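Local coordinates for periplasmic binding protein/LacI transcriptional regulator (Burkholderia graminis C4D1M, PDB 5HQJ) that binds D-arabinose in a cleft as the solute-binding component of an ABC transporter, and is therefore probably involved in sugar uptake, at residues Q73-I76 with I77-I81; V112-Y115 with D116-P120; G136-M139 with A140-G144; A162-L165 with N166-A170; G189-D193 with L194-V198. All coordinates share one frame; numbering follows the deposited sequence.

All five contacts are local, but they lie in different settings. Interaction 2 is buried, at the end of a central strand, and the other four are partly buried. Interactions 1 and 3 are stretches of single helices that turn an aliphatic or selenomethionine side toward a sheet, one sheet each, and they lie on opposite sides of the chain's centre. Interactions 2 and 4 meet at the arabinose: an acidic turn takes sugar hydroxyls, while an asparagine and an arginine give hydrogen bonds to it. Interaction 5 reaches the same pocket through Asp192, but its own bonds serve the start of helix 194-207, where a capping aspartate and a poorly ordered arginine face the outside.

Interaction 1 (Q73-I76 with I77-I81); sequences QVQI and IEDLI
Ile76 and Leu80 lie side by side on helix 71-82 and point the same way, with CG2 of Ile76 4.1 Å from CD1 of Leu80. In Ile76 the CG2 branch stands anti to the backbone N, while CG1 (chi1 -69°) lies beside that N and points away from Leu80. The pair packs against the parallel sheet of this lobe: Ile76 reaches Ile34, and Leu80 reaches Ala32 and Ile88. Ile77, one residue round, covers Ile88 and also touches Val101 and Met102 of helix 99-106; its CG1 comes back to 3.4 Å from the carbonyl oxygen of Gln73. The outer side of the helix is polar. There the Gln75 chain, bent at its second torsion, is crossed at a slant by Glu78, the amide and carboxylate planes turned 70° apart, and NE2 of Gln75 remains 3.6 Å from OE1 of Glu78. Glu78 instead spends its other oxygen, OE2, on a salt bridge to Arg104, while its CG rests 3.1 Å from Val74 O. The main chain adds four regular bonds, among them Glu78 N to Val74 O at 3.1 Å and Asp79 N to Gln75 O at 3.2 Å. That Gln75 oxygen is also approached by OD2 of Asp79, only 2.7 Å away. Gln73, near the pocket end, gives its NE2 to Ser91 O. Asp79 OD2 and Gln75 O meet as two acceptors, which may slightly favour protonation of Asp79, although its exposure to solvent would limit the effect.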
# COMPACT_ATOMS: atom_id res chain seq x y z
N GLN A 73 16.82 -2.00 -4.02
CA GLN A 73 16.48 -0.57 -4.10
C GLN A 73 17.68 0.31 -3.79
O GLN A 73 17.75 1.44 -4.26
CB GLN A 73 15.31 -0.23 -3.16
CG GLN A 73 13.90 -0.48 -3.75
CD GLN A 73 12.77 -0.07 -2.80
OE1 GLN A 73 12.96 -0.03 -1.60
NE2 GLN A 73 11.61 0.26 -3.36
N VAL A 74 18.66 -0.19 -3.03
CA VAL A 74 19.88 0.59 -2.82
C VAL A 74 20.62 0.74 -4.16
O VAL A 74 21.06 1.83 -4.51
CB VAL A 74 20.81 -0.06 -1.75
CG1 VAL A 74 22.09 0.76 -1.56
CG2 VAL A 74 20.08 -0.18 -0.43
N GLN A 75 20.75 -0.35 -4.91
CA GLN A 75 21.44 -0.30 -6.19
C GLN A 75 20.81 0.74 -7.11
O GLN A 75 21.52 1.51 -7.76
CB GLN A 75 21.43 -1.68 -6.88
CG GLN A 75 22.50 -2.62 -6.35
CD GLN A 75 23.90 -2.05 -6.52
OE1 GLN A 75 24.29 -1.64 -7.61
NE2 GLN A 75 24.66 -1.99 -5.42
N ILE A 76 19.48 0.81 -7.11
CA ILE A 76 18.78 1.77 -7.98
C ILE A 76 19.11 3.21 -7.61
O ILE A 76 19.32 4.05 -8.49
CB ILE A 76 17.26 1.58 -7.92
CG1 ILE A 76 16.87 0.26 -8.59
CG2 ILE A 76 16.56 2.74 -8.63
CD1 ILE A 76 15.41 -0.11 -8.44
N ILE A 77 19.16 3.51 -6.32
CA ILE A 77 19.44 4.87 -5.89
C ILE A 77 20.89 5.26 -6.22
O ILE A 77 21.13 6.39 -6.64
CB ILE A 77 19.12 5.06 -4.37
CG1 ILE A 77 17.61 4.86 -4.14
CG2 ILE A 77 19.51 6.46 -3.91
CD1 ILE A 77 17.22 4.55 -2.72
N GLU A 78 21.85 4.34 -6.13
CA GLU A 78 23.23 4.67 -6.48
C GLU A 78 23.36 5.06 -7.96
O GLU A 78 24.04 6.03 -8.29
CB GLU A 78 24.18 3.51 -6.17
CG GLU A 78 23.94 2.90 -4.80
CD GLU A 78 25.18 2.30 -4.18
OE1 GLU A 78 25.78 1.39 -4.81
OE2 GLU A 78 25.55 2.74 -3.06
N ASP A 79 22.70 4.31 -8.85
CA ASP A 79 22.65 4.66 -10.27
C ASP A 79 22.13 6.07 -10.45
O ASP A 79 22.68 6.86 -11.21
CB ASP A 79 21.77 3.69 -11.05
CG ASP A 79 22.32 2.29 -11.08
OD1 ASP A 79 22.13 1.61 -12.11
OD2 ASP A 79 22.93 1.85 -10.08
N LEU A 80 21.05 6.38 -9.75
CA LEU A 80 20.42 7.68 -9.86
C LEU A 80 21.34 8.77 -9.34
O LEU A 80 21.41 9.85 -9.93
CB LEU A 80 19.09 7.69 -9.10
CG LEU A 80 17.99 6.81 -9.74
CD1 LEU A 80 16.71 6.81 -8.90
CD2 LEU A 80 17.65 7.23 -11.16
N ILE A 81 22.08 8.48 -8.28
CA ILE A 81 23.12 9.40 -7.82
C ILE A 81 24.10 9.62 -8.96
O ILE A 81 24.41 10.76 -9.32
CB ILE A 81 23.88 8.88 -6.58
CG1 ILE A 81 22.91 8.53 -5.45
CG2 ILE A 81 24.91 9.92 -6.12
CD1 ILE A 81 23.57 8.28 -4.11

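Interaction 2 (V112-Y115 with D116-P120); sequences VLTY and DSDSP. With 64K (alpha-D-arabinopyranose), chain B.
In the arabinose pocket, Tyr115 and Ser117 are joined by a hydrogen bond from Ser117 N to Tyr115 O of 2.7 Å, which bends the chain tightly round the ligand-binding Asp116. The donor arrives almost square to the Tyr115 C=O bond, and with phi 71° and psi -58° at Asp116 this is a classic gamma turn. The turn presents the carboxylate of Asp116 to the sugar as a bidentate acceptor: OD1 takes the proton of O2 and OD2 that of O1, each at 2.6 Å. OD2 is also bonded to Ser91 OG, which helps fix the rotation of the group. Strand 111-115 runs between strands 87-90 and 127-129 in the parallel sheet of one lobe of the periplasmic binding protein fold, and the turn follows directly at its C-terminal end, where such sheets commonly carry ligand residues. A second brace holds the loop beyond. Thr114 OG1 sits between its own backbone N and carbonyl carbon (chi1 56°) and donates to Asp118 OD1 at 2.7 Å, meeting it from well above the carboxylate plane, while OD2 of Asp118 forms a salt bridge with Arg124. The Thr114 methyl CG2 lies 4.1 Å from Ser119 N, a buried amide with no partner in the model. Ser117 OG makes a weak hydrogen bond to Asn164 OD1.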
# COMPACT_ATOMS: atom_id res chain seq x y z
N VAL A 112 14.81 14.03 -2.08
CA VAL A 112 14.33 12.69 -1.84
C VAL A 112 13.08 12.74 -0.97
O VAL A 112 13.06 13.40 0.06
CB VAL A 112 15.41 11.82 -1.17
CG1 VAL A 112 14.88 10.43 -0.88
CG2 VAL A 112 16.65 11.73 -2.06
N LEU A 113 12.05 12.02 -1.40
CA LEU A 113 10.89 11.84 -0.57
C LEU A 113 10.33 10.44 -0.73
O LEU A 113 10.71 9.69 -1.65
CB LEU A 113 9.82 12.89 -0.92
CG LEU A 113 9.15 12.89 -2.31
CD1 LEU A 113 8.05 11.83 -2.43
CD2 LEU A 113 8.56 14.27 -2.64
N THR A 114 9.45 10.07 0.19
CA THR A 114 8.78 8.77 0.11
C THR A 114 7.30 8.92 -0.15
O THR A 114 6.74 10.00 0.09
CB THR A 114 9.01 7.97 1.40
OG1 THR A 114 8.57 8.73 2.53
CG2 THR A 114 10.49 7.66 1.53
N TYR A 115 6.70 7.84 -0.66
CA TYR A 115 5.24 7.77 -0.88
C TYR A 115 4.82 6.33 -0.60
O TYR A 115 5.63 5.41 -0.73
CB TYR A 115 4.85 8.25 -2.31
CG TYR A 115 5.19 7.27 -3.38
CD1 TYR A 115 6.51 7.15 -3.84
CD2 TYR A 115 4.25 6.40 -3.89
CE1 TYR A 115 6.86 6.21 -4.78
CE2 TYR A 115 4.59 5.44 -4.84
CZ TYR A 115 5.90 5.36 -5.28
OH TYR A 115 6.29 4.43 -6.20
N ASP A 116 3.57 6.17 -0.16
CA ASP A 116 2.93 4.88 0.09
C ASP A 116 3.48 4.13 1.29
O ASP A 116 2.72 3.77 2.18
CB ASP A 116 3.05 4.01 -1.18
CG ASP A 116 2.53 2.62 -0.96
OD1 ASP A 116 1.38 2.47 -0.48
OD2 ASP A 116 3.30 1.70 -1.22
N SER A 117 4.79 3.86 1.27
CA SER A 117 5.48 3.16 2.36
C SER A 117 6.77 3.89 2.73
O SER A 117 7.74 3.99 1.95
CB SER A 117 5.77 1.69 2.01
OG SER A 117 5.83 0.92 3.23
N ASP A 118 6.76 4.41 3.94
CA ASP A 118 7.82 5.31 4.42
C ASP A 118 9.08 4.61 4.93
O ASP A 118 9.06 3.42 5.26
CB ASP A 118 7.25 6.19 5.55
CG ASP A 118 8.08 7.45 5.79
OD1 ASP A 118 9.01 7.71 5.02
OD2 ASP A 118 7.80 8.18 6.77
N SER A 119 10.19 5.35 4.90
CA SER A 119 11.41 5.06 5.68
C SER A 119 11.76 6.30 6.51
O SER A 119 12.47 7.19 6.04
CB SER A 119 12.59 4.70 4.77
OG SER A 119 13.80 4.60 5.53
N PRO A 120 11.23 6.39 7.74
CA PRO A 120 11.28 7.64 8.52
C PRO A 120 12.67 8.16 8.89
O PRO A 120 12.77 9.36 9.17
CB PRO A 120 10.50 7.29 9.80
CG PRO A 120 10.37 5.80 9.80
CD PRO A 120 10.35 5.39 8.38
O2 64K B . -0.07 0.36 0.07
C2 64K B . 0.29 -1.01 -0.29
C3 64K B . -0.84 -1.58 -1.09
O3 64K B . -1.91 -1.88 -0.22
C4 64K B . -0.47 -2.89 -1.77
O4 64K B . -0.27 -3.95 -0.82
C5 64K B . 0.78 -2.72 -2.51
O5 64K B . 1.84 -2.39 -1.58
C1 64K B . 1.55 -1.01 -1.11
O1 64K B . 2.59 -0.61 -0.30

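Interaction 3 (G136-M139 with A140-G144); sequences GATM and AETMG
Thr142 turns its hydroxyl back over the preceding turn because OG1 stands anti to the carbonyl carbon (chi1 -62°), which leaves OG1 3.1 Å from the carbonyl oxygen of Thr138. That contact is probably a hydrogen bond, although its proton has another acceptor within reach. Thr138 has nearly the same first torsion (-64°), and its OG1 repeats the pattern one turn earlier by bonding to Gln134 O. The Thr138 oxygen also receives the regular helical bond from Thr142 N at 3.0 Å, and a water donates to it at 3.3 Å. The same water reaches OE2 of Glu141, though only weakly. Glu141 runs as an extended chain alongside the helix, with CG 3.4 Å from the carbonyl oxygen of Ala137, so its aliphatic part lies over that oxygen and its carboxylate sits at the exposed side. On the other side of helix 132-146, two selenomethionines diverge. The chain of Met139 leaves beside its backbone N and that of Met143 anti to it (chi1 -176°), yet both side chains touch Phe215 of the second sheet. Met139 also packs on Leu244, Phe246 and Met265, and CB of Met143 rests 3.4 Å from Met139 O, which accepts Met143 N at 2.8 Å. The threonines lie at the border, Thr138 still touching Met265 and Thr142 Leu244, while Glu141 is exposed. The Thr138 oxygen is thus a shared acceptor for Thr142 N and the water; if the Thr142 hydroxyl also donates there, its polar group would be met within its own helix.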
# COMPACT_ATOMS: atom_id res chain seq x y z
N GLY A 136 -6.09 0.87 9.54
CA GLY A 136 -6.34 -0.37 10.31
C GLY A 136 -7.40 -0.20 11.37
O GLY A 136 -8.31 -1.02 11.53
N ALA A 137 -7.28 0.90 12.10
CA ALA A 137 -8.28 1.23 13.07
C ALA A 137 -9.70 1.30 12.48
O ALA A 137 -10.63 0.78 13.03
CB ALA A 137 -7.90 2.58 13.75
N THR A 138 -9.85 1.93 11.32
CA THR A 138 -11.12 2.00 10.65
C THR A 138 -11.66 0.63 10.23
O THR A 138 -12.82 0.35 10.37
CB THR A 138 -11.01 2.91 9.42
OG1 THR A 138 -10.71 4.23 9.87
CG2 THR A 138 -12.28 2.95 8.59
N MSE A 139 -10.80 -0.22 9.70
CA MSE A 139 -11.18 -1.59 9.39
C MSE A 139 -11.68 -2.33 10.61
O MSE A 139 -12.68 -3.06 10.56
CB MSE A 139 -9.98 -2.32 8.80
CG MSE A 139 -9.62 -1.87 7.41
SE MSE A 139 -8.14 -3.04 6.77
CE MSE A 139 -9.07 -4.29 5.61
N ALA A 140 -11.01 -2.14 11.73
CA ALA A 140 -11.42 -2.79 12.96
C ALA A 140 -12.83 -2.35 13.39
O ALA A 140 -13.62 -3.19 13.85
CB ALA A 140 -10.41 -2.52 14.07
N GLU A 141 -13.12 -1.05 13.29
CA GLU A 141 -14.46 -0.57 13.64
C GLU A 141 -15.49 -1.16 12.69
O GLU A 141 -16.57 -1.59 13.11
CB GLU A 141 -14.52 0.95 13.60
CG GLU A 141 -13.55 1.60 14.54
CD GLU A 141 -13.22 3.04 14.18
OE1 GLU A 141 -12.43 3.66 14.92
OE2 GLU A 141 -13.71 3.55 13.15
N THR A 142 -15.17 -1.15 11.40
CA THR A 142 -16.07 -1.70 10.41
C THR A 142 -16.37 -3.17 10.74
O THR A 142 -17.53 -3.64 10.75
CB THR A 142 -15.48 -1.58 9.01
OG1 THR A 142 -15.27 -0.19 8.63
CG2 THR A 142 -16.41 -2.25 8.01
N MSE A 143 -15.32 -3.95 10.99
CA MSE A 143 -15.50 -5.33 11.34
C MSE A 143 -16.30 -5.55 12.63
O MSE A 143 -17.17 -6.40 12.69
CB MSE A 143 -14.12 -6.02 11.45
CG MSE A 143 -14.22 -7.52 11.71
SE MSE A 143 -14.78 -8.48 10.10
CE MSE A 143 -13.14 -8.44 9.02
N GLY A 144 -15.98 -4.78 13.66
CA GLY A 144 -16.60 -4.93 14.96
C GLY A 144 -18.09 -4.68 14.87
O GLY A 144 -18.88 -5.43 15.45
O HOH W 1 -15.48 2.23 10.57

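Interaction 4 (A162-L165 with N166-A170); sequences AVNL and NERIA. With 64K (alpha-D-arabinopyranose), chain B.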
# COMPACT_ATOMS: atom_id res chain seq x y z
N ALA A 162 7.25 -4.77 5.73
CA ALA A 162 6.65 -3.53 5.26
C ALA A 162 6.03 -2.70 6.38
O ALA A 162 5.12 -3.15 7.08
CB ALA A 162 5.60 -3.85 4.21
N VAL A 163 6.50 -1.46 6.52
CA VAL A 163 5.99 -0.57 7.55
C VAL A 163 4.52 -0.26 7.41
O VAL A 163 3.79 -0.22 8.40
CB VAL A 163 6.78 0.77 7.57
CG1 VAL A 163 5.95 1.90 8.19
CG2 VAL A 163 8.06 0.59 8.33
N ASN A 164 4.04 -0.01 6.19
CA ASN A 164 2.69 0.46 6.06
C ASN A 164 1.81 -0.72 6.42
O ASN A 164 0.80 -0.52 7.07
CB ASN A 164 2.40 1.06 4.66
CG ASN A 164 2.71 0.11 3.49
OD1 ASN A 164 3.36 -0.92 3.63
ND2 ASN A 164 2.23 0.50 2.30
N LEU A 165 2.21 -1.94 6.03
CA LEU A 165 1.39 -3.12 6.27
C LEU A 165 1.38 -3.42 7.74
O LEU A 165 0.35 -3.70 8.30
CB LEU A 165 1.91 -4.32 5.50
CG LEU A 165 1.88 -4.19 3.99
CD1 LEU A 165 2.19 -5.54 3.40
CD2 LEU A 165 0.54 -3.63 3.46
N ASN A 166 2.54 -3.30 8.38
CA ASN A 166 2.57 -3.58 9.81
C ASN A 166 1.81 -2.54 10.63
O ASN A 166 1.19 -2.88 11.63
CB ASN A 166 4.02 -3.68 10.32
CG ASN A 166 4.70 -4.92 9.80
OD1 ASN A 166 4.05 -5.90 9.44
ND2 ASN A 166 6.01 -4.89 9.79
N GLU A 167 1.80 -1.28 10.20
CA GLU A 167 0.97 -0.29 10.82
C GLU A 167 -0.52 -0.61 10.67
O GLU A 167 -1.27 -0.40 11.60
CB GLU A 167 1.30 1.07 10.23
CG GLU A 167 2.66 1.54 10.72
CD GLU A 167 3.17 2.79 10.02
OE1 GLU A 167 2.71 3.06 8.91
OE2 GLU A 167 4.04 3.48 10.58
N ARG A 168 -0.92 -1.07 9.50
CA ARG A 168 -2.30 -1.46 9.27
C ARG A 168 -2.68 -2.54 10.27
O ARG A 168 -3.74 -2.53 10.88
CB ARG A 168 -2.51 -1.98 7.84
CG ARG A 168 -2.35 -0.88 6.81
CD ARG A 168 -2.36 -1.41 5.37
NE ARG A 168 -1.87 -0.35 4.51
CZ ARG A 168 -1.55 -0.47 3.24
NH1 ARG A 168 -1.71 -1.63 2.59
NH2 ARG A 168 -1.09 0.59 2.56
N ILE A 169 -1.82 -3.53 10.39
CA ILE A 169 -2.08 -4.60 11.36
C ILE A 169 -2.18 -4.08 12.82
O ILE A 169 -3.08 -4.46 13.62
CB ILE A 169 -0.98 -5.70 11.29
CG1 ILE A 169 -0.96 -6.36 9.91
CG2 ILE A 169 -1.17 -6.79 12.38
CD1 ILE A 169 0.27 -7.23 9.67
N ALA A 170 -1.26 -3.22 13.20
CA ALA A 170 -1.31 -2.62 14.53
C ALA A 170 -2.60 -1.83 14.77
O ALA A 170 -3.18 -1.92 15.84
CB ALA A 170 -0.09 -1.78 14.74
O2 64K B . -0.07 0.36 0.07
C2 64K B . 0.29 -1.01 -0.29
C3 64K B . -0.84 -1.58 -1.09
O3 64K B . -1.91 -1.88 -0.22
C4 64K B . -0.47 -2.89 -1.77
O4 64K B . -0.27 -3.95 -0.82
C5 64K B . 0.78 -2.72 -2.51
O5 64K B . 1.84 -2.39 -1.58
C1 64K B . 1.55 -1.01 -1.11
O1 64K B . 2.59 -0.61 -0.30
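Ala162 stands at the N-cap position of helix 163-176, and its carbonyl oxygen receives Asn166 N at 2.9 Å; the next three amides continue the regular helical pattern through Ile169 N to Leu165 O. Asn164 and Arg168, one turn apart, lie side by side and point together at the arabinose. The arginine chain is extended from CG to NE, so its guanidinium reaches the sugar: NH2 gives a nearly straight bond to O2 (2.7 Å, 168°) in the guanidinium plane, and NH1 binds O3 at 2.8 Å. Asn164, with CG set between its backbone N and carbonyl carbon (chi1 55°), lays CG over one face of the guanidinium, the amide plane turned 52° from it, and its ND2 donates to O1 at 2.8 Å. Leu165 CD2 presses on NH1 at 3.1 Å, a tight fit. On the outer side, Val163 CG1 lies 3.4 Å from Glu167 CD. NE of Arg168 is held by Asn132 of helix 132-146, and Phe246 adds a cation-pi contact. The helix is the crossover of a beta-alpha-beta unit between strands 150-156 and 181-188, with its N-terminal turn at the sugar.

Interaction 5 (G189-D193 with L194-V198); sequences GTDDD and LARGV
Arg196 and Thr190 are joined by a hydrogen bond from NH1 to the Thr190 carbonyl oxygen, 3.0 Å and fairly straight at 163°; the oxygen lies in the guanidinium plane, while the donor comes from above the plane of the carbonyl. The same oxygen accepts Asp193 N at 2.9 Å from its other face, so two donors grip it. Over one face of the guanidinium lies Asp191, whose OD2 makes only a long salt bridge to NH1, with no N-H aimed at it. Arg196 is poorly ordered and Asp191 has two conformers, so the placing of the guanidinium, and with it both of these contacts, is tentative. Asp193 caps the helix. With CG anti to its backbone N (chi1 178°), its OD1 takes Arg196 N at 2.7 Å with its anti lone pair, which makes Asp193 the N-cap of helix 194-207. Its carbonyl oxygen accepts Gly197 N at 2.7 Å, the first helical bond. At Gly197 the bare CA lies 3.8 Å from CG2 of Thr190, so the loop packs closely on the first turn. A water takes Ala195 N at 3.0 Å and gives a weak bond to OD2 of Asp193, covering an amide that the cap does not bind. Further out, the Thr190 hydroxyl bonds to Thr157 O, and it also accepts Asp192 N, an ST turn whose geometry is less sure. The chain then swings through left-handed conformations at Asp191 and Asp192, which brings Asp192 into the arabinose pocket, where Ser218 OG holds its OD1. Leu194 leans on Pro223 and Ala224 of helix 221-229.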
# COMPACT_ATOMS: atom_id res chain seq x y z
N GLY A 189 1.60 -13.79 6.72
CA GLY A 189 2.06 -13.10 5.53
C GLY A 189 2.03 -13.95 4.26
O GLY A 189 1.87 -15.16 4.32
N THR A 190 2.25 -13.28 3.13
CA THR A 190 2.13 -13.88 1.81
C THR A 190 3.16 -13.39 0.82
O THR A 190 3.21 -13.89 -0.30
CB THR A 190 0.77 -13.56 1.19
OG1 THR A 190 0.66 -12.15 1.00
CG2 THR A 190 -0.35 -14.06 2.10
N ASP A 191 3.94 -12.40 1.23
CA ASP A 191 4.82 -11.70 0.33
C ASP A 191 4.04 -11.26 -0.91
O ASP A 191 4.63 -11.06 -1.97
CB ASP A 191 6.02 -12.59 -0.06
CG ASP A 191 6.83 -13.06 1.16
OD1 ASP A 191 6.94 -12.29 2.13
OD2 ASP A 191 7.35 -14.19 1.13
N ASP A 192 2.72 -11.11 -0.77
CA ASP A 192 1.84 -10.74 -1.88
C ASP A 192 2.07 -11.63 -3.09
O ASP A 192 1.94 -11.19 -4.23
CB ASP A 192 2.02 -9.26 -2.27
CG ASP A 192 1.32 -8.32 -1.32
OD1 ASP A 192 0.56 -8.79 -0.45
OD2 ASP A 192 1.50 -7.09 -1.46
N ASP A 193 2.42 -12.89 -2.87
CA ASP A 193 2.30 -13.87 -3.92
C ASP A 193 0.88 -14.43 -3.86
O ASP A 193 0.46 -14.89 -2.81
CB ASP A 193 3.34 -14.98 -3.76
CG ASP A 193 3.22 -16.05 -4.82
OD1 ASP A 193 2.55 -17.06 -4.56
OD2 ASP A 193 3.80 -15.89 -5.91
N LEU A 194 0.14 -14.37 -4.97
CA LEU A 194 -1.27 -14.79 -5.00
C LEU A 194 -1.40 -16.26 -4.67
O LEU A 194 -2.23 -16.64 -3.84
CB LEU A 194 -1.89 -14.46 -6.36
CG LEU A 194 -3.37 -14.84 -6.60
CD1 LEU A 194 -4.30 -14.28 -5.50
CD2 LEU A 194 -3.84 -14.38 -7.98
N ALA A 195 -0.55 -17.08 -5.27
CA ALA A 195 -0.58 -18.50 -4.99
C ALA A 195 -0.31 -18.74 -3.51
O ALA A 195 -0.97 -19.57 -2.84
CB ALA A 195 0.44 -19.22 -5.85
N ARG A 196 0.63 -17.99 -2.95
CA ARG A 196 0.91 -18.10 -1.52
C ARG A 196 -0.30 -17.62 -0.70
O ARG A 196 -0.64 -18.22 0.31
CB ARG A 196 2.16 -17.29 -1.15
CG ARG A 196 2.84 -17.77 0.14
CD ARG A 196 4.18 -17.07 0.43
NE ARG A 196 5.26 -17.47 -0.48
CZ ARG A 196 5.79 -16.71 -1.44
NH1 ARG A 196 5.36 -15.47 -1.64
NH2 ARG A 196 6.77 -17.18 -2.20
N GLY A 197 -0.91 -16.52 -1.14
CA GLY A 197 -2.15 -16.07 -0.51
C GLY A 197 -3.29 -17.08 -0.52
O GLY A 197 -4.01 -17.27 0.50
N VAL A 198 -3.51 -17.74 -1.66
CA VAL A 198 -4.48 -18.83 -1.76
C VAL A 198 -4.15 -19.94 -0.74
O VAL A 198 -5.01 -20.32 0.04
CB VAL A 198 -4.50 -19.38 -3.20
CG1 VAL A 198 -5.31 -20.62 -3.28
CG2 VAL A 198 -5.07 -18.33 -4.12
O HOH W 2 1.05 -16.35 -7.75